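O-ureido-L-serine synthase (Streptomyces lavendulae, PDB 3X44) catalyses the pyridoxal phosphate-dependent addition of hydroxyurea to O-acetyl-L-serine, yielding O-ureido-L-serine and acetate in the biosynthesis of the antibiotic D-cycloserine. Local coordinates at residues V51-A56 with N145-S150; N5-T10 with A82-Y87; R45-V50 with G75-M80; E159-F164 with Q187-A192. The protein carries 1 engineered substitution. All blocks are in the same frame, centred on the assembly; numbering follows the deposited sequence.

Interaction 1 (V51-A56 with N145-S150); sequences VLDAEA and NPANPS
D53 reaches from the last turns of helix 43-56 toward A147, in the N-terminal turn leading into helix 147-164; the base of its side chain lies on the A147 methyl, and its two oxygens go to K57 and to a pair of waters. At the base, D53 CB lies 3.9 Å from A147 CB, a direct touch between the two segments. CG stays close to the same methyl: being anti to the backbone N (chi1 172°), D53 CG is set 4.1 Å from A147 CB. Beyond this point the contact turns polar. OD1 is engaged by K57 in a salt bridge one turn on, while OD2 accepts from two waters, each at 2.6 Å from D53 OD2. One of these waters also donates to N145 OD1 (2.7 Å from water to oxygen), and the other accepts from N145 ND2. The carboxylate and the amide, whose nearest oxygens are 4.4 Å apart, are therefore joined by a pair of water bridges and not by a direct bond.

The amide is itself held in place. A147 N donates to N145 OD1 over 2.9 Å at an N-H...O angle of 158°, arriving from above the carbonyl plane, and ND2 has a further acceptor in A140 O. Nearby, S49 of helix 43-56 probably hydrogen-bonds A147 O, a second polar tie between the helices. N145 thus closes an Asx turn that caps the beginning of helix 147-164, and D53 reaches this capped start through its CB contact and two bridging waters.

Interaction 2 (N5-T10 with A82-Y87); sequences NSILDT and AAARGY
L8 meets the end of helix 73-85 with both of its methyl groups, one for each of two consecutive residues. CD2 rests against the methyl of A84, with L8 CD2 3.8 Å from A84 CB, and I7 adds a looser touch on the same atom through its CG2. The other branch lies against the aliphatic part of R85: L8 CD1 is 3.5 Å from R85 CG and nearly as close to CD. Because the arginine chain bends at chi3 (87°), its guanidinium is brought round so that this same methyl sits at its edge, near its plane.

The next shell explains the positions. R85 NH2 forms a salt bridge with E55 of helix 43-56, which anchors the tip of the arginine, and L8 also packs on L48 of that helix. On the N-terminal side, a short 3-10 turn is tied together by its own polar groups. L8 N donates to S6 OG (3.1 Å), an ST turn, and S6 N in turn reaches D9 OD2 at 3.1 Å from above the carboxylate plane. I7 O takes two donors, T10 N and T10 OG1, the latter in the carbonyl plane and 2.7 Å from I7 O.

Past R85 the helix stops at G86, whose positive phi (86°) turns the chain away. A neighbouring subunit lies close as well: its R21 bonds A84 O, and its E258 packs on I7. The whole is an N-terminal 3-10 turn, braced by an ST turn, docked on the C-terminal end of a helix within a subunit interface.

Interaction 3 (R45-V50 with G75-M80); sequences RLALSV and GIALAM
Apolar contact dominates where A47 meets A77 and L78. The methyl groups of the two alanines touch at 3.5 Å between A47 CB and A77 CB, and A47 CB also comes within 3.7 Å of L78 N, so it presses on the backbone of the facing helix as well as on its side chains. L78 turns its CG to the side of its own backbone N (chi1 -86°), which brings two of its atoms against the A47 methyl: L78 CG lies 4.0 Å and L78 CD2 4.1 Å from A47 CB. The alanines A47 and A77 have little bulk to hold the backbones apart, and at the nearest approach of the two segments the CA atoms of A47 and L78 are 5.0 Å apart. All three touching residues are buried.

Polar interactions lie outside the contact, on both helices. R45 starts away from the contact, and its guanidinium forms salt bridges with E34 through NE and with E159 through NH2. On the other helix, G75 N is engaged by T70 OG1.

The cofactor site lies at one end of this packing. A77 also touches A43, the engineered alanine standing where the lysine that carries pyridoxal phosphate would be, and N73, a cofactor-binding residue, begins helix 73-85. That helix links the parallel strands 65-70 and 88-94 in a beta-alpha-beta crossover. It is packed by helix 43-56 on the A47 side and touches helix 99-107 through I76, which meets L104 and I105; helix 147-164 meets helix 43-56 through L46, L48 and S49.

Interaction 4 (E159-F164 with Q187-A192); sequences EILADF and QMLRVA
L161 and L189 mark the closest backbone approach of the two segments, 159-164 and 187-192, with 8.0 Å between their CA atoms, a separation that leaves room for leucine side chains between them. Both segments are helical: D163 N bonds E159 O in one, and A192 N bonds M188 O at 3.0 Å in the other. L161, L189 and A192 then meet as a small, wholly apolar cluster.

L161 is the projecting residue. With CG beside the backbone N (chi1 -71°) and the chain extended beyond it, the branch stretches across the gap and sets its two methyls against A192. L161 CD2 is 4.1 Å from A192 CB, and CD1 lies nearly as close, so the alanine methyl faces the fork of the leucine. CD2 also meets L189, 4.3 Å from L189 CD2, a contact between methyl ends. These separations are those of ordinary van der Waals packing, without strain.

Beneath the pair, F172 of strand 171-174 is touched by both I160 and L189. A neighbouring subunit covers another side: its S158 packs on L161 and its M188 on A192, and M188 and V191 each meet their own counterparts there, consistent with a local twofold axis. Farther back, helix 180-192 starts at the cofactor-binding residues, among them T181, about 9 Å from the L189 side chain. Strand 171-174, helix 180-192 and the parallel strand 197-203 form a beta-alpha-beta crossover, and helix 147-164 packs beside its helix on the larger sheet, at a subunit interface.

In the fold
Helix 43-56 is shared by interactions 1 and 3, helix 73-85 by interactions 2 and 3, and helix 147-164 by interactions 1 and 4. Interactions 3 and 4 are buried and apolar, but interaction 3 brings backbones together through alanines beside the cofactor site, whereas interaction 4 fills a wider gap with leucine at a subunit interface. Interactions 1 and 2 are only partly buried; the first relies on water bridges, the second, which likewise borders a neighbouring subunit, on methyls against an arginine stem. Two salt bridges tie the contacts pairwise: E55 to R85 links 1 to 2, and R45 to E159 links 3 to 4.

Interaction 1 (V51-A56 with N145-S150)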
loop_
_atom_site.group_PDB
_atom_site.type_symbol
_atom_site.label_atom_id
_atom_site.label_comp_id
_atom_site.label_asym_id
_atom_site.label_seq_id
_atom_site.Cartn_x
_atom_site.Cartn_y
_atom_site.Cartn_z
ATOM N N VAL A 51 10.819 6.077 -21.896
ATOM C CA VAL A 51 10.756 4.816 -22.626
ATOM C C VAL A 51 9.314 4.447 -22.992
ATOM O O VAL A 51 9.027 4.090 -24.137
ATOM C CB VAL A 51 11.390 3.677 -21.792
ATOM C CG1 VAL A 51 10.991 2.319 -22.346
ATOM C CG2 VAL A 51 12.894 3.828 -21.799
ATOM N N LEU A 52 8.409 4.537 -22.023
ATOM C CA LEU A 52 7.000 4.226 -22.266
ATOM C C LEU A 52 6.421 5.174 -23.319
ATOM O O LEU A 52 5.701 4.754 -24.223
ATOM C CB LEU A 52 6.194 4.353 -20.971
ATOM C CG LEU A 52 6.451 3.324 -19.865
ATOM C CD1 LEU A 52 5.513 3.602 -18.707
ATOM C CD2 LEU A 52 6.254 1.907 -20.389
ATOM N N ASP A 53 6.748 6.457 -23.192
ATOM C CA ASP A 53 6.275 7.476 -24.123
ATOM C C ASP A 53 6.780 7.178 -25.533
ATOM O O ASP A 53 6.028 7.255 -26.508
ATOM C CB ASP A 53 6.780 8.852 -23.675
ATOM C CG ASP A 53 6.500 9.941 -24.700
ATOM O OD1 ASP A 53 5.348 10.405 -24.764
ATOM O OD2 ASP A 53 7.435 10.331 -25.429
ATOM N N ALA A 54 8.063 6.841 -25.626
ATOM C CA ALA A 54 8.692 6.529 -26.904
ATOM C C ALA A 54 8.034 5.308 -27.533
ATOM O O ALA A 54 7.829 5.267 -28.749
ATOM C CB ALA A 54 10.184 6.279 -26.712
ATOM N N GLU A 55 7.710 4.318 -26.707
ATOM C CA GLU A 55 7.062 3.103 -27.194
ATOM C C GLU A 55 5.681 3.423 -27.766
ATOM O O GLU A 55 5.323 2.948 -28.842
ATOM C CB GLU A 55 6.903 2.078 -26.063
ATOM C CG GLU A 55 8.208 1.602 -25.447
ATOM C CD GLU A 55 7.990 0.572 -24.357
ATOM O OE1 GLU A 55 8.909 -0.233 -24.100
ATOM O OE2 GLU A 55 6.897 0.564 -23.758
ATOM N N ALA A 56 4.911 4.233 -27.046
ATOM C CA ALA A 56 3.565 4.580 -27.493
ATOM C C ALA A 56 3.598 5.431 -28.750
ATOM O O ALA A 56 2.618 5.490 -29.499
ATOM C CB ALA A 56 2.820 5.310 -26.391
ATOM N N ASN A 145 12.717 16.558 -22.977
ATOM C CA ASN A 145 11.584 15.661 -23.118
ATOM C C ASN A 145 10.450 15.929 -22.139
ATOM O O ASN A 145 10.608 15.764 -20.927
ATOM C CB ASN A 145 12.043 14.209 -22.984
ATOM C CG ASN A 145 11.033 13.237 -23.536
ATOM O OD1 ASN A 145 9.837 13.511 -23.532
ATOM N ND2 ASN A 145 11.505 12.090 -24.015
ATOM N N PRO A 146 9.280 16.328 -22.663
ATOM C CA PRO A 146 8.091 16.623 -21.858
ATOM C C PRO A 146 7.697 15.435 -20.982
ATOM O O PRO A 146 7.076 15.608 -19.935
ATOM C CB PRO A 146 7.021 16.941 -22.899
ATOM C CG PRO A 146 7.784 17.360 -24.113
ATOM C CD PRO A 146 9.023 16.521 -24.104
ATOM N N ALA A 147 8.060 14.232 -21.418
ATOM C CA ALA A 147 7.752 13.009 -20.675
ATOM C C ALA A 147 8.451 12.978 -19.315
ATOM O O ALA A 147 8.115 12.172 -18.453
ATOM C CB ALA A 147 8.159 11.787 -21.497
ATOM N N ASN A 148 9.427 13.854 -19.134
ATOM C CA ASN A 148 10.182 13.935 -17.891
ATOM C C ASN A 148 9.312 14.608 -16.822
ATOM O O ASN A 148 8.828 13.940 -15.911
ATOM C CB ASN A 148 11.491 14.699 -18.156
ATOM C CG ASN A 148 12.267 15.031 -16.890
ATOM O OD1 ASN A 148 11.854 14.711 -15.769
ATOM N ND2 ASN A 148 13.410 15.682 -17.070
ATOM N N PRO A 149 9.071 15.929 -16.939
ATOM C CA PRO A 149 8.243 16.613 -15.939
ATOM C C PRO A 149 6.827 16.043 -15.805
ATOM O O PRO A 149 6.219 16.112 -14.735
ATOM C CB PRO A 149 8.229 18.076 -16.417
ATOM C CG PRO A 149 8.576 18.010 -17.862
ATOM C CD PRO A 149 9.529 16.860 -17.987
ATOM N N SER A 150 6.304 15.474 -16.888
ATOM C CA SER A 150 4.959 14.920 -16.863
ATOM C C SER A 150 4.826 13.737 -15.910
ATOM O O SER A 150 3.819 13.611 -15.222
ATOM C CB SER A 150 4.520 14.509 -18.275
ATOM O OG SER A 150 4.926 13.184 -18.568
HETATM O O HOH W 1 8.026 12.841 -25.400
HETATM O O HOH W 2 9.888 9.746 -24.884
#

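Interaction 2 (N5-T10 with A82-Y87)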
loop_
_atom_site.group_PDB
_atom_site.type_symbol
_atom_site.label_atom_id
_atom_site.label_comp_id
_atom_site.label_asym_id
_atom_site.label_seq_id
_atom_site.Cartn_x
_atom_site.Cartn_y
_atom_site.Cartn_z
ATOM N N ASN A 5 4.400 -8.017 -11.661
ATOM C CA ASN A 5 4.814 -8.738 -12.858
ATOM C C ASN A 5 6.232 -8.345 -13.235
ATOM O O ASN A 5 7.064 -9.200 -13.525
ATOM C CB ASN A 5 3.883 -8.422 -14.029
ATOM C CG ASN A 5 4.343 -9.065 -15.326
ATOM O OD1 ASN A 5 4.823 -10.202 -15.334
ATOM N ND2 ASN A 5 4.205 -8.337 -16.430
ATOM N N SER A 6 6.502 -7.045 -13.233
ATOM C CA SER A 6 7.829 -6.550 -13.578
ATOM C C SER A 6 8.400 -5.689 -12.468
ATOM O O SER A 6 7.660 -5.087 -11.693
ATOM C CB SER A 6 7.773 -5.729 -14.871
ATOM O OG SER A 6 8.998 -5.052 -15.111
ATOM N N ILE A 7 9.725 -5.634 -12.407
ATOM C CA ILE A 7 10.422 -4.829 -11.408
ATOM C C ILE A 7 10.103 -3.350 -11.647
ATOM O O ILE A 7 10.124 -2.533 -10.721
ATOM C CB ILE A 7 11.957 -5.060 -11.485
ATOM C CG1 ILE A 7 12.663 -4.268 -10.379
ATOM C CG2 ILE A 7 12.489 -4.644 -12.851
ATOM C CD1 ILE A 7 12.467 -4.857 -8.989
ATOM N N LEU A 8 9.777 -3.012 -12.892
ATOM C CA LEU A 8 9.455 -1.626 -13.231
ATOM C C LEU A 8 8.119 -1.191 -12.630
ATOM O O LEU A 8 7.796 -0.001 -12.617
ATOM C CB LEU A 8 9.416 -1.438 -14.752
ATOM C CG LEU A 8 10.601 -1.939 -15.591
ATOM C CD1 LEU A 8 10.426 -1.481 -17.042
ATOM C CD2 LEU A 8 11.915 -1.426 -15.017
ATOM N N ASP A 9 7.338 -2.152 -12.136
ATOM C CA ASP A 9 6.042 -1.828 -11.545
ATOM C C ASP A 9 6.196 -1.370 -10.092
ATOM O O ASP A 9 5.212 -1.043 -9.425
ATOM C CB ASP A 9 5.099 -3.041 -11.620
ATOM C CG ASP A 9 4.799 -3.459 -13.054
ATOM O OD1 ASP A 9 4.817 -2.586 -13.948
ATOM O OD2 ASP A 9 4.554 -4.661 -13.292
ATOM N N THR A 10 7.436 -1.344 -9.610
ATOM C CA THR A 10 7.712 -0.912 -8.244
ATOM C C THR A 10 8.275 0.497 -8.248
ATOM O O THR A 10 8.654 1.026 -7.207
ATOM C CB THR A 10 8.730 -1.832 -7.542
ATOM O OG1 THR A 10 10.025 -1.651 -8.131
ATOM C CG2 THR A 10 8.304 -3.291 -7.664
ATOM N N ALA A 82 16.136 -0.594 -19.705
ATOM C CA ALA A 82 16.543 -1.265 -20.935
ATOM C C ALA A 82 16.732 -2.763 -20.685
ATOM O O ALA A 82 16.257 -3.595 -21.462
ATOM C CB ALA A 82 17.831 -0.643 -21.463
ATOM N N ALA A 83 17.410 -3.102 -19.590
ATOM C CA ALA A 83 17.651 -4.499 -19.253
ATOM C C ALA A 83 16.335 -5.228 -18.997
ATOM O O ALA A 83 16.181 -6.390 -19.346
ATOM C CB ALA A 83 18.559 -4.602 -18.023
ATOM N N ALA A 84 15.379 -4.534 -18.402
ATOM C CA ALA A 84 14.092 -5.150 -18.107
ATOM C C ALA A 84 13.176 -5.255 -19.323
ATOM O O ALA A 84 12.462 -6.249 -19.492
ATOM C CB ALA A 84 13.388 -4.372 -17.004
ATOM N N ARG A 85 13.211 -4.242 -20.179
ATOM C CA ARG A 85 12.332 -4.210 -21.334
ATOM C C ARG A 85 12.885 -4.715 -22.666
ATOM O O ARG A 85 12.165 -4.729 -23.669
ATOM C CB ARG A 85 11.775 -2.792 -21.489
ATOM C CG ARG A 85 10.769 -2.442 -20.409
ATOM C CD ARG A 85 10.173 -1.052 -20.599
ATOM N NE ARG A 85 9.003 -1.063 -21.478
ATOM C CZ ARG A 85 7.797 -1.494 -21.126
ATOM N NH1 ARG A 85 7.577 -1.960 -19.902
ATOM N NH2 ARG A 85 6.804 -1.459 -22.003
ATOM N N GLY A 86 14.145 -5.139 -22.676
ATOM C CA GLY A 86 14.741 -5.655 -23.897
ATOM C C GLY A 86 15.345 -4.616 -24.826
ATOM O O GLY A 86 15.200 -4.712 -26.045
ATOM N N TYR A 87 16.023 -3.626 -24.257
ATOM C CA TYR A 87 16.664 -2.585 -25.050
ATOM C C TYR A 87 18.168 -2.560 -24.794
ATOM O O TYR A 87 18.674 -3.226 -23.884
ATOM C CB TYR A 87 16.083 -1.208 -24.708
ATOM C CG TYR A 87 14.635 -1.033 -25.101
ATOM C CD1 TYR A 87 14.242 -1.125 -26.434
ATOM C CD2 TYR A 87 13.656 -0.800 -24.133
ATOM C CE1 TYR A 87 12.901 -0.990 -26.797
ATOM C CE2 TYR A 87 12.319 -0.665 -24.489
ATOM C CZ TYR A 87 11.949 -0.763 -25.821
ATOM O OH TYR A 87 10.626 -0.638 -26.180
#

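Interaction 3 (R45-V50 with G75-M80)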
loop_
_atom_site.group_PDB
_atom_site.type_symbol
_atom_site.label_atom_id
_atom_site.label_comp_id
_atom_site.label_asym_id
_atom_site.label_seq_id
_atom_site.Cartn_x
_atom_site.Cartn_y
_atom_site.Cartn_z
ATOM N N ARG A 45 11.921 7.378 -12.412
ATOM C CA ARG A 45 10.664 7.934 -12.900
ATOM C C ARG A 45 10.792 8.470 -14.323
ATOM O O ARG A 45 9.901 8.287 -15.150
ATOM C CB ARG A 45 10.182 9.049 -11.971
ATOM C CG ARG A 45 9.858 8.589 -10.552
ATOM C CD ARG A 45 9.699 9.785 -9.622
ATOM N NE ARG A 45 9.578 9.399 -8.219
ATOM C CZ ARG A 45 8.419 9.176 -7.603
ATOM N NH1 ARG A 45 7.279 9.302 -8.268
ATOM N NH2 ARG A 45 8.403 8.835 -6.316
ATOM N N LEU A 46 11.906 9.133 -14.595
ATOM C CA LEU A 46 12.160 9.694 -15.908
ATOM C C LEU A 46 12.442 8.580 -16.915
ATOM O O LEU A 46 11.881 8.567 -18.010
ATOM C CB LEU A 46 13.356 10.646 -15.829
ATOM C CG LEU A 46 13.894 11.313 -17.096
ATOM C CD1 LEU A 46 14.642 12.578 -16.702
ATOM C CD2 LEU A 46 14.826 10.366 -17.836
ATOM N N ALA A 47 13.307 7.641 -16.534
ATOM C CA ALA A 47 13.676 6.539 -17.411
ATOM C C ALA A 47 12.474 5.757 -17.916
ATOM O O ALA A 47 12.368 5.477 -19.108
ATOM C CB ALA A 47 14.644 5.609 -16.696
ATOM N N LEU A 48 11.578 5.401 -17.004
ATOM C CA LEU A 48 10.378 4.652 -17.357
ATOM C C LEU A 48 9.468 5.496 -18.244
ATOM O O LEU A 48 8.954 5.026 -19.264
ATOM C CB LEU A 48 9.619 4.252 -16.088
ATOM C CG LEU A 48 8.293 3.519 -16.288
ATOM C CD1 LEU A 48 8.557 2.142 -16.876
ATOM C CD2 LEU A 48 7.565 3.409 -14.962
ATOM N N SER A 49 9.282 6.751 -17.849
ATOM C CA SER A 49 8.417 7.652 -18.582
ATOM C C SER A 49 8.831 7.878 -20.023
ATOM O O SER A 49 8.010 7.760 -20.928
ATOM C CB SER A 49 8.332 9.000 -17.876
ATOM O OG SER A 49 7.351 9.805 -18.504
ATOM N N VAL A 50 10.100 8.213 -20.230
ATOM C CA VAL A 50 10.609 8.471 -21.568
ATOM C C VAL A 50 10.496 7.235 -22.459
ATOM O O VAL A 50 10.116 7.332 -23.628
ATOM C CB VAL A 50 12.084 8.935 -21.517
ATOM C CG1 VAL A 50 12.634 9.066 -22.927
ATOM C CG2 VAL A 50 12.186 10.275 -20.772
ATOM N N GLY A 75 21.542 7.425 -16.302
ATOM C CA GLY A 75 22.209 6.342 -17.004
ATOM C C GLY A 75 21.920 5.012 -16.319
ATOM O O GLY A 75 21.646 4.010 -16.976
ATOM N N ILE A 76 21.976 5.003 -14.990
ATOM C CA ILE A 76 21.708 3.795 -14.224
ATOM C C ILE A 76 20.272 3.315 -14.459
ATOM O O ILE A 76 20.035 2.139 -14.741
ATOM C CB ILE A 76 21.921 4.043 -12.709
ATOM C CG1 ILE A 76 23.410 4.215 -12.420
ATOM C CG2 ILE A 76 21.383 2.878 -11.898
ATOM C CD1 ILE A 76 23.709 4.796 -11.043
ATOM N N ALA A 77 19.323 4.238 -14.355
ATOM C CA ALA A 77 17.913 3.925 -14.542
ATOM C C ALA A 77 17.587 3.466 -15.968
ATOM O O ALA A 77 16.940 2.440 -16.160
ATOM C CB ALA A 77 17.065 5.137 -14.170
ATOM N N LEU A 78 18.020 4.225 -16.969
ATOM C CA LEU A 78 17.744 3.834 -18.347
ATOM C C LEU A 78 18.338 2.447 -18.591
ATOM O O LEU A 78 17.739 1.612 -19.268
ATOM C CB LEU A 78 18.325 4.858 -19.328
ATOM C CG LEU A 78 17.360 6.026 -19.585
ATOM C CD1 LEU A 78 18.059 7.201 -20.228
ATOM C CD2 LEU A 78 16.223 5.530 -20.461
ATOM N N ALA A 79 19.505 2.198 -18.006
ATOM C CA ALA A 79 20.155 0.903 -18.155
ATOM C C ALA A 79 19.231 -0.162 -17.587
ATOM O O ALA A 79 18.985 -1.191 -18.220
ATOM C CB ALA A 79 21.485 0.893 -17.417
ATOM N N MET A 80 18.710 0.104 -16.390
ATOM C CA MET A 80 17.801 -0.816 -15.713
ATOM C C MET A 80 16.513 -1.067 -16.502
ATOM O O MET A 80 16.061 -2.208 -16.617
ATOM C CB MET A 80 17.453 -0.276 -14.329
ATOM C CG MET A 80 16.681 -1.252 -13.465
ATOM S SD MET A 80 15.857 -0.454 -12.095
ATOM C CE MET A 80 14.973 0.891 -12.891
#

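Interaction 4 (E159-F164 with Q187-A192)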
loop_
_atom_site.group_PDB
_atom_site.type_symbol
_atom_site.label_atom_id
_atom_site.label_comp_id
_atom_site.label_asym_id
_atom_site.label_seq_id
_atom_site.Cartn_x
_atom_site.Cartn_y
_atom_site.Cartn_z
ATOM N N GLU A 159 1.847 11.802 -5.027
ATOM C CA GLU A 159 2.213 11.144 -3.773
ATOM C C GLU A 159 2.371 12.199 -2.677
ATOM O O GLU A 159 1.940 12.004 -1.537
ATOM C CB GLU A 159 3.535 10.383 -3.944
ATOM C CG GLU A 159 3.462 9.230 -4.935
ATOM C CD GLU A 159 4.818 8.863 -5.504
ATOM O OE1 GLU A 159 5.831 9.030 -4.791
ATOM O OE2 GLU A 159 4.867 8.409 -6.664
ATOM N N ILE A 160 2.996 13.317 -3.039
ATOM C CA ILE A 160 3.217 14.409 -2.099
ATOM C C ILE A 160 1.882 15.002 -1.645
ATOM O O ILE A 160 1.637 15.152 -0.451
ATOM C CB ILE A 160 4.095 15.518 -2.739
ATOM C CG1 ILE A 160 5.544 15.027 -2.849
ATOM C CG2 ILE A 160 4.016 16.809 -1.905
ATOM C CD1 ILE A 160 6.463 15.924 -3.698
ATOM N N LEU A 161 1.013 15.323 -2.600
ATOM C CA LEU A 161 -0.283 15.905 -2.278
ATOM C C LEU A 161 -1.179 14.967 -1.479
ATOM O O LEU A 161 -1.896 15.410 -0.575
ATOM C CB LEU A 161 -0.999 16.338 -3.553
ATOM C CG LEU A 161 -0.398 17.569 -4.240
ATOM C CD1 LEU A 161 -0.932 17.676 -5.666
ATOM C CD2 LEU A 161 -0.746 18.820 -3.431
ATOM N N ALA A 162 -1.140 13.679 -1.810
ATOM C CA ALA A 162 -1.950 12.690 -1.105
ATOM C C ALA A 162 -1.498 12.576 0.346
ATOM O O ALA A 162 -2.320 12.541 1.262
ATOM C CB ALA A 162 -1.841 11.322 -1.788
ATOM N N ASP A 163 -0.187 12.525 0.551
ATOM C CA ASP A 163 0.368 12.404 1.894
ATOM C C ASP A 163 0.081 13.621 2.768
ATOM O O ASP A 163 -0.114 13.492 3.977
ATOM C CB ASP A 163 1.879 12.185 1.823
ATOM C CG ASP A 163 2.250 10.732 1.613
ATOM O OD1 ASP A 163 1.362 9.861 1.686
ATOM O OD2 ASP A 163 3.439 10.461 1.377
ATOM N N PHE A 164 0.054 14.802 2.157
ATOM C CA PHE A 164 -0.190 16.024 2.911
ATOM C C PHE A 164 -1.617 16.549 2.846
ATOM O O PHE A 164 -1.907 17.619 3.378
ATOM C CB PHE A 164 0.785 17.115 2.458
ATOM C CG PHE A 164 2.136 17.016 3.109
ATOM C CD1 PHE A 164 3.212 16.465 2.425
ATOM C CD2 PHE A 164 2.323 17.441 4.422
ATOM C CE1 PHE A 164 4.455 16.334 3.039
ATOM C CE2 PHE A 164 3.562 17.316 5.048
ATOM C CZ PHE A 164 4.630 16.761 4.355
ATOM N N GLN A 187 4.405 22.668 -10.723
ATOM C CA GLN A 187 3.204 23.007 -11.475
ATOM C C GLN A 187 1.913 22.461 -10.871
ATOM O O GLN A 187 0.861 23.100 -10.966
ATOM C CB GLN A 187 3.349 22.528 -12.916
ATOM C CG GLN A 187 4.201 23.451 -13.769
ATOM C CD GLN A 187 4.384 22.942 -15.176
ATOM O OE1 GLN A 187 4.133 21.772 -15.463
ATOM N NE2 GLN A 187 4.822 23.819 -16.067
ATOM N N MET A 188 1.989 21.285 -10.254
ATOM C CA MET A 188 0.812 20.688 -9.638
ATOM C C MET A 188 0.565 21.392 -8.305
ATOM O O MET A 188 -0.580 21.589 -7.896
ATOM C CB MET A 188 1.023 19.184 -9.430
ATOM C CG MET A 188 1.162 18.400 -10.738
ATOM S SD MET A 188 0.010 18.917 -12.051
ATOM C CE MET A 188 -1.483 18.201 -11.463
ATOM N N LEU A 189 1.651 21.777 -7.642
ATOM C CA LEU A 189 1.559 22.488 -6.380
ATOM C C LEU A 189 0.887 23.833 -6.631
ATOM O O LEU A 189 0.118 24.315 -5.797
ATOM C CB LEU A 189 2.950 22.729 -5.797
ATOM C CG LEU A 189 3.632 21.562 -5.088
ATOM C CD1 LEU A 189 5.066 21.943 -4.758
ATOM C CD2 LEU A 189 2.859 21.196 -3.830
ATOM N N ARG A 190 1.181 24.429 -7.786
ATOM C CA ARG A 190 0.616 25.724 -8.158
ATOM C C ARG A 190 -0.907 25.683 -8.217
ATOM O O ARG A 190 -1.581 26.604 -7.759
ATOM C CB ARG A 190 1.163 26.182 -9.523
ATOM C CG ARG A 190 1.274 27.704 -9.673
ATOM C CD ARG A 190 1.081 28.206 -11.113
ATOM N NE ARG A 190 1.632 27.326 -12.147
ATOM C CZ ARG A 190 2.757 27.561 -12.823
ATOM N NH1 ARG A 190 3.474 28.652 -12.586
ATOM N NH2 ARG A 190 3.153 26.718 -13.765
ATOM N N VAL A 191 -1.446 24.605 -8.773
ATOM C CA VAL A 191 -2.889 24.461 -8.908
ATOM C C VAL A 191 -3.598 24.045 -7.620
ATOM O O VAL A 191 -4.623 24.624 -7.246
ATOM C CB VAL A 191 -3.227 23.435 -10.012
ATOM C CG1 VAL A 191 -4.731 23.362 -10.226
ATOM C CG2 VAL A 191 -2.514 23.816 -11.299
ATOM N N ALA A 192 -3.051 23.055 -6.931
ATOM C CA ALA A 192 -3.690 22.556 -5.712
ATOM C C ALA A 192 -3.323 23.273 -4.407
ATOM O O ALA A 192 -4.190 23.490 -3.563
ATOM C CB ALA A 192 -3.432 21.045 -5.576
#